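Cytokinin riboside 5'-monophosphate phosphoribohydrolase (Corynebacterium glutamicum, PDB 5WQ3) belongs to the possible lysine decarboxylase family of the SLOG clan and has a Rossmann-like alpha/beta fold built on a parallel sheet. Local coordinates at residues 98-110 / 115-129. Residues are numbered along the deposited sequence; the frame is centred on the assembly and turned at random.
Sequences AADYAVVTGGGPG and PNKGASEANGLSVGL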
ATOM      1  N   ALA C  98     -60.593  24.507 -31.845  1.00 22.41           N
ATOM      2  CA  ALA C  98     -62.065  24.501 -32.051  1.00 22.92           C
ATOM      3  C   ALA C  98     -62.460  25.692 -32.906  1.00 23.75           C
ATOM      4  O   ALA C  98     -63.505  25.676 -33.527  1.00 25.95           O
ATOM      5  CB  ALA C  98     -62.778  24.531 -30.702  1.00 23.17           C
ATOM      6  N   ALA C  99     -61.656  26.755 -32.932  1.00 21.45           N
ATOM      7  CA  ALA C  99     -61.905  27.836 -33.851  1.00 20.83           C
ATOM      8  C   ALA C  99     -61.190  27.660 -35.165  1.00 19.49           C
ATOM      9  O   ALA C  99     -61.125  28.606 -35.903  1.00 20.37           O
ATOM     10  CB  ALA C  99     -61.576  29.205 -33.266  1.00 22.61           C
ATOM     11  N   ASP C 100     -60.736  26.451 -35.456  1.00 21.06           N
ATOM     12  CA  ASP C 100     -60.035  26.095 -36.675  1.00 25.57           C
ATOM     13  C   ASP C 100     -58.677  26.786 -36.881  1.00 24.64           C
ATOM     14  O   ASP C 100     -58.266  26.988 -38.022  1.00 25.03           O
ATOM     15  CB  ASP C 100     -60.939  26.276 -37.891  1.00 31.06           C
ATOM     16  CG  ASP C 100     -62.298  25.573 -37.696  1.00 39.77           C
ATOM     17  OD1 ASP C 100     -62.285  24.408 -37.214  1.00 40.18           O
ATOM     18  OD2 ASP C 100     -63.351  26.228 -37.929  1.00 44.49           O
ATOM     19  N   TYR C 101     -57.976  27.093 -35.801  1.00 23.58           N
ATOM     20  CA  TYR C 101     -56.569  27.631 -35.916  1.00 22.10           C
ATOM     21  C   TYR C 101     -55.538  26.556 -35.628  1.00 21.18           C
ATOM     22  O   TYR C 101     -55.706  25.747 -34.766  1.00 22.52           O
ATOM     23  CB  TYR C 101     -56.345  28.834 -34.973  1.00 21.81           C
ATOM     24  CG  TYR C 101     -57.079  30.070 -35.436  1.00 20.86           C
ATOM     25  CD1 TYR C 101     -56.527  30.899 -36.386  1.00 22.95           C
ATOM     26  CD2 TYR C 101     -58.318  30.412 -34.896  1.00 21.30           C
ATOM     27  CE1 TYR C 101     -57.158  32.041 -36.801  1.00 20.67           C
ATOM     28  CE2 TYR C 101     -58.983  31.515 -35.305  1.00 21.17           C
ATOM     29  CZ  TYR C 101     -58.428  32.320 -36.271  1.00 21.75           C
ATOM     30  OH  TYR C 101     -59.076  33.445 -36.655  1.00 19.80           O
ATOM     31  N   ALA C 102     -54.482  26.527 -36.394  1.00 21.70           N
ATOM     32  CA  ALA C 102     -53.222  25.893 -35.936  1.00 21.84           C
ATOM     33  C   ALA C 102     -52.629  26.700 -34.793  1.00 21.49           C
ATOM     34  O   ALA C 102     -52.841  27.890 -34.721  1.00 24.37           O
ATOM     35  CB  ALA C 102     -52.209  25.808 -37.088  1.00 23.23           C
ATOM     36  N   VAL C 103     -51.922  26.031 -33.878  1.00 20.59           N
ATOM     37  CA  VAL C 103     -51.330  26.656 -32.732  1.00 21.26           C
ATOM     38  C   VAL C 103     -49.834  26.450 -32.868  1.00 20.73           C
ATOM     39  O   VAL C 103     -49.382  25.291 -32.970  1.00 24.97           O
ATOM     40  CB  VAL C 103     -51.841  26.002 -31.465  1.00 22.85           C
ATOM     41  CG1 VAL C 103     -51.048  26.427 -30.244  1.00 24.50           C
ATOM     42  CG2 VAL C 103     -53.335  26.304 -31.319  1.00 23.84           C
ATOM     43  N   VAL C 104     -49.113  27.551 -32.939  1.00 19.79           N
ATOM     44  CA  VAL C 104     -47.676  27.601 -33.125  1.00 20.64           C
ATOM     45  C   VAL C 104     -47.021  28.128 -31.858  1.00 23.16           C
ATOM     46  O   VAL C 104     -47.457  29.186 -31.323  1.00 22.20           O
ATOM     47  CB  VAL C 104     -47.321  28.572 -34.238  1.00 18.92           C
ATOM     48  CG1 VAL C 104     -45.822  28.582 -34.549  1.00 18.08           C
ATOM     49  CG2 VAL C 104     -48.108  28.225 -35.470  1.00 20.43           C
ATOM     50  N   THR C 105     -45.971  27.417 -31.392  1.00 23.52           N
ATOM     51  CA  THR C 105     -45.192  27.885 -30.229  1.00 23.03           C
ATOM     52  C   THR C 105     -43.713  27.826 -30.507  1.00 23.42           C
ATOM     53  O   THR C 105     -43.299  27.214 -31.470  1.00 24.08           O
ATOM     54  CB  THR C 105     -45.392  26.998 -29.024  1.00 23.15           C
ATOM     55  OG1 THR C 105     -44.904  25.665 -29.322  1.00 22.87           O
ATOM     56  CG2 THR C 105     -46.808  26.963 -28.633  1.00 20.52           C
ATOM     57  N   GLY C 106     -42.900  28.347 -29.580  1.00 23.28           N
ATOM     58  CA  GLY C 106     -41.477  28.052 -29.563  1.00 22.70           C
ATOM     59  C   GLY C 106     -41.033  26.608 -29.293  1.00 26.92           C
ATOM     60  O   GLY C 106     -39.826  26.347 -29.274  1.00 27.60           O
ATOM     61  N   GLY C 107     -41.986  25.692 -29.059  1.00 25.08           N
ATOM     62  CA  GLY C 107     -41.719  24.242 -28.965  1.00 26.52           C
ATOM     63  C   GLY C 107     -40.945  23.754 -27.721  1.00 27.95           C
ATOM     64  O   GLY C 107     -40.568  22.656 -27.682  1.00 28.38           O
ATOM     65  N   GLY C 108     -40.783  24.590 -26.717  1.00 27.21           N
ATOM     66  CA  GLY C 108     -40.169  24.256 -25.486  1.00 29.79           C
ATOM     67  C   GLY C 108     -41.143  23.887 -24.376  1.00 30.43           C
ATOM     68  O   GLY C 108     -42.287  23.554 -24.614  1.00 29.88           O
ATOM     69  N   PRO C 109     -40.652  23.892 -23.136  1.00 28.58           N
ATOM     70  CA  PRO C 109     -41.450  23.408 -22.004  1.00 27.32           C
ATOM     71  C   PRO C 109     -42.374  24.517 -21.414  1.00 26.03           C
ATOM     72  O   PRO C 109     -42.477  25.596 -21.979  1.00 28.50           O
ATOM     73  CB  PRO C 109     -40.344  22.985 -20.986  1.00 29.43           C
ATOM     74  CG  PRO C 109     -39.175  23.898 -21.297  1.00 27.61           C
ATOM     75  CD  PRO C 109     -39.225  24.123 -22.781  1.00 27.49           C
ATOM     76  N   GLY C 110     -43.048  24.255 -20.294  1.00 24.67           N
ATOM     77  CA  GLY C 110     -43.792  25.314 -19.596  1.00 23.01           C
ATOM     78  C   GLY C 110     -44.978  25.847 -20.405  1.00 23.85           C
ATOM     79  O   GLY C 110     -45.814  25.042 -20.948  1.00 25.70           O
ATOM     80  N   PRO C 115     -49.927  25.026 -24.682  1.00 22.43           N
ATOM     81  CA  PRO C 115     -50.918  25.168 -25.743  1.00 23.58           C
ATOM     82  C   PRO C 115     -50.659  24.132 -26.789  1.00 23.25           C
ATOM     83  O   PRO C 115     -51.589  23.813 -27.519  1.00 24.84           O
ATOM     84  CB  PRO C 115     -50.692  26.626 -26.283  1.00 23.77           C
ATOM     85  CG  PRO C 115     -49.495  27.135 -25.573  1.00 22.00           C
ATOM     86  CD  PRO C 115     -49.195  26.274 -24.394  1.00 21.24           C
ATOM     87  N   ASN C 116     -49.447  23.566 -26.857  1.00 24.10           N
ATOM     88  CA  ASN C 116     -49.187  22.504 -27.887  1.00 25.19           C
ATOM     89  C   ASN C 116     -49.996  21.244 -27.443  1.00 27.14           C
ATOM     90  O   ASN C 116     -50.651  20.564 -28.226  1.00 27.04           O
ATOM     91  CB  ASN C 116     -47.709  22.118 -28.003  1.00 26.17           C
ATOM     92  CG  ASN C 116     -46.863  23.101 -28.775  1.00 26.87           C
ATOM     93  OD1 ASN C 116     -45.833  23.551 -28.275  1.00 26.84           O
ATOM     94  ND2 ASN C 116     -47.238  23.398 -30.003  1.00 27.12           N
ATOM     95  N   LYS C 117     -49.934  20.953 -26.165  1.00 30.11           N
ATOM     96  CA  LYS C 117     -50.707  19.873 -25.579  1.00 31.57           C
ATOM     97  C   LYS C 117     -52.194  20.050 -25.886  1.00 31.79           C
ATOM     98  O   LYS C 117     -52.803  19.168 -26.459  1.00 32.19           O
ATOM     99  CB  LYS C 117     -50.489  19.836 -24.068  1.00 32.02           C
ATOM    100  CG  LYS C 117     -51.283  18.741 -23.398  1.00 35.88           C
ATOM    101  CD  LYS C 117     -50.944  18.610 -21.924  1.00 38.18           C
ATOM    102  CE  LYS C 117     -51.492  17.294 -21.370  1.00 42.15           C
ATOM    103  NZ  LYS C 117     -51.101  17.210 -19.942  1.00 45.20           N
ATOM    104  N   GLY C 118     -52.766  21.181 -25.463  1.00 30.78           N
ATOM    105  CA  GLY C 118     -54.152  21.514 -25.814  1.00 30.31           C
ATOM    106  C   GLY C 118     -54.525  21.231 -27.242  1.00 31.16           C
ATOM    107  O   GLY C 118     -55.492  20.510 -27.506  1.00 29.14           O
ATOM    108  N   ALA C 119     -53.768  21.805 -28.176  1.00 25.71           N
ATOM    109  CA  ALA C 119     -54.041  21.657 -29.593  1.00 27.58           C
ATOM    110  C   ALA C 119     -53.906  20.237 -30.119  1.00 30.42           C
ATOM    111  O   ALA C 119     -54.717  19.785 -30.939  1.00 30.59           O
ATOM    112  CB  ALA C 119     -53.117  22.525 -30.374  1.00 27.13           C
ATOM    113  N   SER C 120     -52.840  19.567 -29.711  1.00 34.53           N
ATOM    114  CA  SER C 120     -52.554  18.225 -30.215  1.00 35.45           C
ATOM    115  C   SER C 120     -53.653  17.272 -29.735  1.00 35.32           C
ATOM    116  O   SER C 120     -54.216  16.507 -30.500  1.00 34.33           O
ATOM    117  CB  SER C 120     -51.193  17.735 -29.727  1.00 35.00           C
ATOM    118  OG  SER C 120     -50.760  16.673 -30.579  1.00 35.30           O
ATOM    119  N   GLU C 121     -53.960  17.362 -28.461  1.00 33.84           N
ATOM    120  CA  GLU C 121     -54.927  16.462 -27.875  1.00 37.28           C
ATOM    121  C   GLU C 121     -56.351  16.755 -28.339  1.00 37.19           C
ATOM    122  O   GLU C 121     -57.191  15.901 -28.164  1.00 37.17           O
ATOM    123  CB  GLU C 121     -54.800  16.430 -26.351  1.00 36.05           C
ATOM    124  CG  GLU C 121     -53.508  15.721 -25.911  1.00 37.99           C
ATOM    125  CD  GLU C 121     -53.400  15.522 -24.402  1.00 42.94           C
ATOM    126  OE1 GLU C 121     -54.173  16.185 -23.656  1.00 44.71           O
ATOM    127  OE2 GLU C 121     -52.502  14.731 -23.963  1.00 44.65           O
ATOM    128  N   ALA C 122     -56.615  17.922 -28.952  1.00 33.04           N
ATOM    129  CA  ALA C 122     -57.897  18.156 -29.662  1.00 29.06           C
ATOM    130  C   ALA C 122     -57.814  17.835 -31.104  1.00 27.69           C
ATOM    131  O   ALA C 122     -58.631  18.294 -31.875  1.00 31.71           O
ATOM    132  CB  ALA C 122     -58.345  19.589 -29.528  1.00 29.36           C
ATOM    133  N   ASN C 123     -56.839  17.053 -31.534  1.00 30.17           N
ATOM    134  CA  ASN C 123     -56.745  16.741 -32.974  1.00 32.99           C
ATOM    135  C   ASN C 123     -56.580  17.909 -33.871  1.00 32.44           C
ATOM    136  O   ASN C 123     -57.013  17.828 -35.024  1.00 34.81           O
ATOM    137  CB  ASN C 123     -58.005  16.021 -33.484  1.00 40.34           C
ATOM    138  CG  ASN C 123     -58.352  14.822 -32.661  1.00 43.85           C
ATOM    139  OD1 ASN C 123     -59.417  14.754 -31.983  1.00 47.43           O
ATOM    140  ND2 ASN C 123     -57.444  13.871 -32.674  1.00 47.99           N
ATOM    141  N   GLY C 124     -55.982  19.011 -33.379  1.00 31.63           N
ATOM    142  CA  GLY C 124     -55.643  20.135 -34.234  1.00 32.27           C
ATOM    143  C   GLY C 124     -54.163  20.105 -34.633  1.00 30.76           C
ATOM    144  O   GLY C 124     -53.411  19.237 -34.211  1.00 31.86           O
ATOM    145  N   LEU C 125     -53.739  21.073 -35.422  1.00 28.60           N
ATOM    146  CA  LEU C 125     -52.326  21.157 -35.825  1.00 28.22           C
ATOM    147  C   LEU C 125     -51.514  21.931 -34.778  1.00 27.08           C
ATOM    148  O   LEU C 125     -51.743  23.142 -34.574  1.00 24.30           O
ATOM    149  CB  LEU C 125     -52.183  21.872 -37.155  1.00 27.60           C
ATOM    150  CG  LEU C 125     -50.767  21.964 -37.730  1.00 29.45           C
ATOM    151  CD1 LEU C 125     -50.075  20.622 -37.846  1.00 28.72           C
ATOM    152  CD2 LEU C 125     -50.863  22.621 -39.083  1.00 26.67           C
ATOM    153  N   SER C 126     -50.577  21.214 -34.153  1.00 23.25           N
ATOM    154  CA  SER C 126     -49.671  21.775 -33.190  1.00 25.65           C
ATOM    155  C   SER C 126     -48.245  21.892 -33.730  1.00 24.78           C
ATOM    156  O   SER C 126     -47.580  20.897 -34.074  1.00 23.79           O
ATOM    157  CB  SER C 126     -49.659  20.907 -31.965  1.00 27.50           C
ATOM    158  OG  SER C 126     -48.545  21.216 -31.183  1.00 31.00           O
ATOM    159  N   VAL C 127     -47.762  23.111 -33.750  1.00 23.44           N
ATOM    160  CA  VAL C 127     -46.484  23.443 -34.405  1.00 24.98           C
ATOM    161  C   VAL C 127     -45.542  23.961 -33.353  1.00 24.52           C
ATOM    162  O   VAL C 127     -45.966  24.711 -32.488  1.00 24.23           O
ATOM    163  CB  VAL C 127     -46.640  24.544 -35.472  1.00 23.64           C
ATOM    164  CG1 VAL C 127     -45.325  24.778 -36.213  1.00 23.36           C
ATOM    165  CG2 VAL C 127     -47.781  24.213 -36.407  1.00 24.16           C
ATOM    166  N   GLY C 128     -44.271  23.571 -33.484  1.00 24.80           N
ATOM    167  CA  GLY C 128     -43.172  24.004 -32.602  1.00 24.42           C
ATOM    168  C   GLY C 128     -41.955  24.422 -33.411  1.00 23.97           C
ATOM    169  O   GLY C 128     -41.352  23.612 -34.202  1.00 22.03           O
ATOM    170  N   LEU C 129     -41.554  25.669 -33.228  1.00 22.15           N
ATOM    171  CA  LEU C 129     -40.399  26.205 -33.962  1.00 20.58           C
ATOM    172  C   LEU C 129     -39.390  26.485 -32.894  1.00 23.93           C
ATOM    173  O   LEU C 129     -39.457  27.505 -32.223  1.00 22.29           O
ATOM    174  CB  LEU C 129     -40.737  27.451 -34.738  1.00 20.83           C
ATOM    175  CG  LEU C 129     -42.022  27.477 -35.598  1.00 21.87           C
ATOM    176  CD1 LEU C 129     -42.138  28.801 -36.332  1.00 21.19           C
ATOM    177  CD2 LEU C 129     -42.107  26.348 -36.609  1.00 23.90           C
TER
HETATM  178  O   HOH W   1     -55.633  23.123 -35.849  1.00 24.12           O
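A102, just after a water that links Y101 O to L125 N, rests its CB against CB of L125 where strands 102-105 and 126-131, neighbours in the parallel sheet of this Rossmann-like fold, begin to pair; helix 113-121 makes the crossover of this beta-alpha-beta unit. V103 is bonded through both its backbone polar atoms, N to L125 O and O to V127 N (2.8 Å). Its side chain faces the helix: V103 CG1, anti to the backbone N (chi1 169°), reaches P115 CB at 4.0 Å, the two side chains crossing at about a right angle, while CB and CG2 lie on CB of A119. Helix 84-98 adds L96 to V103 and V97 to A119. V104 turns to the other face, its CG2 alongside CB of V127 and its CG1 4.1 Å from CG of L129. T105 continues the pairing, N to V127 O and O to L129 N. On the face of V103, T105 OG1 donates to N116 OD1 in a short 2.5 Å bond, the two side chains arriving from opposite directions; the same hydroxyl accepts from G107 N (2.9 Å), closing an ST turn. G107, at a positive phi that favours glycine, packs its CA 3.9 Å from CA of G128. N140 also donates to N116 OD1, so two bonds grip this oxygen. The other end of the buried amide is held as well, N116 ND2 giving to S126 OG (2.8 Å) and to V127 O. V127 O receives T105 N and N116 ND2 from opposite faces of its plane, ND2 standing 63° out of it at 3.1 Å.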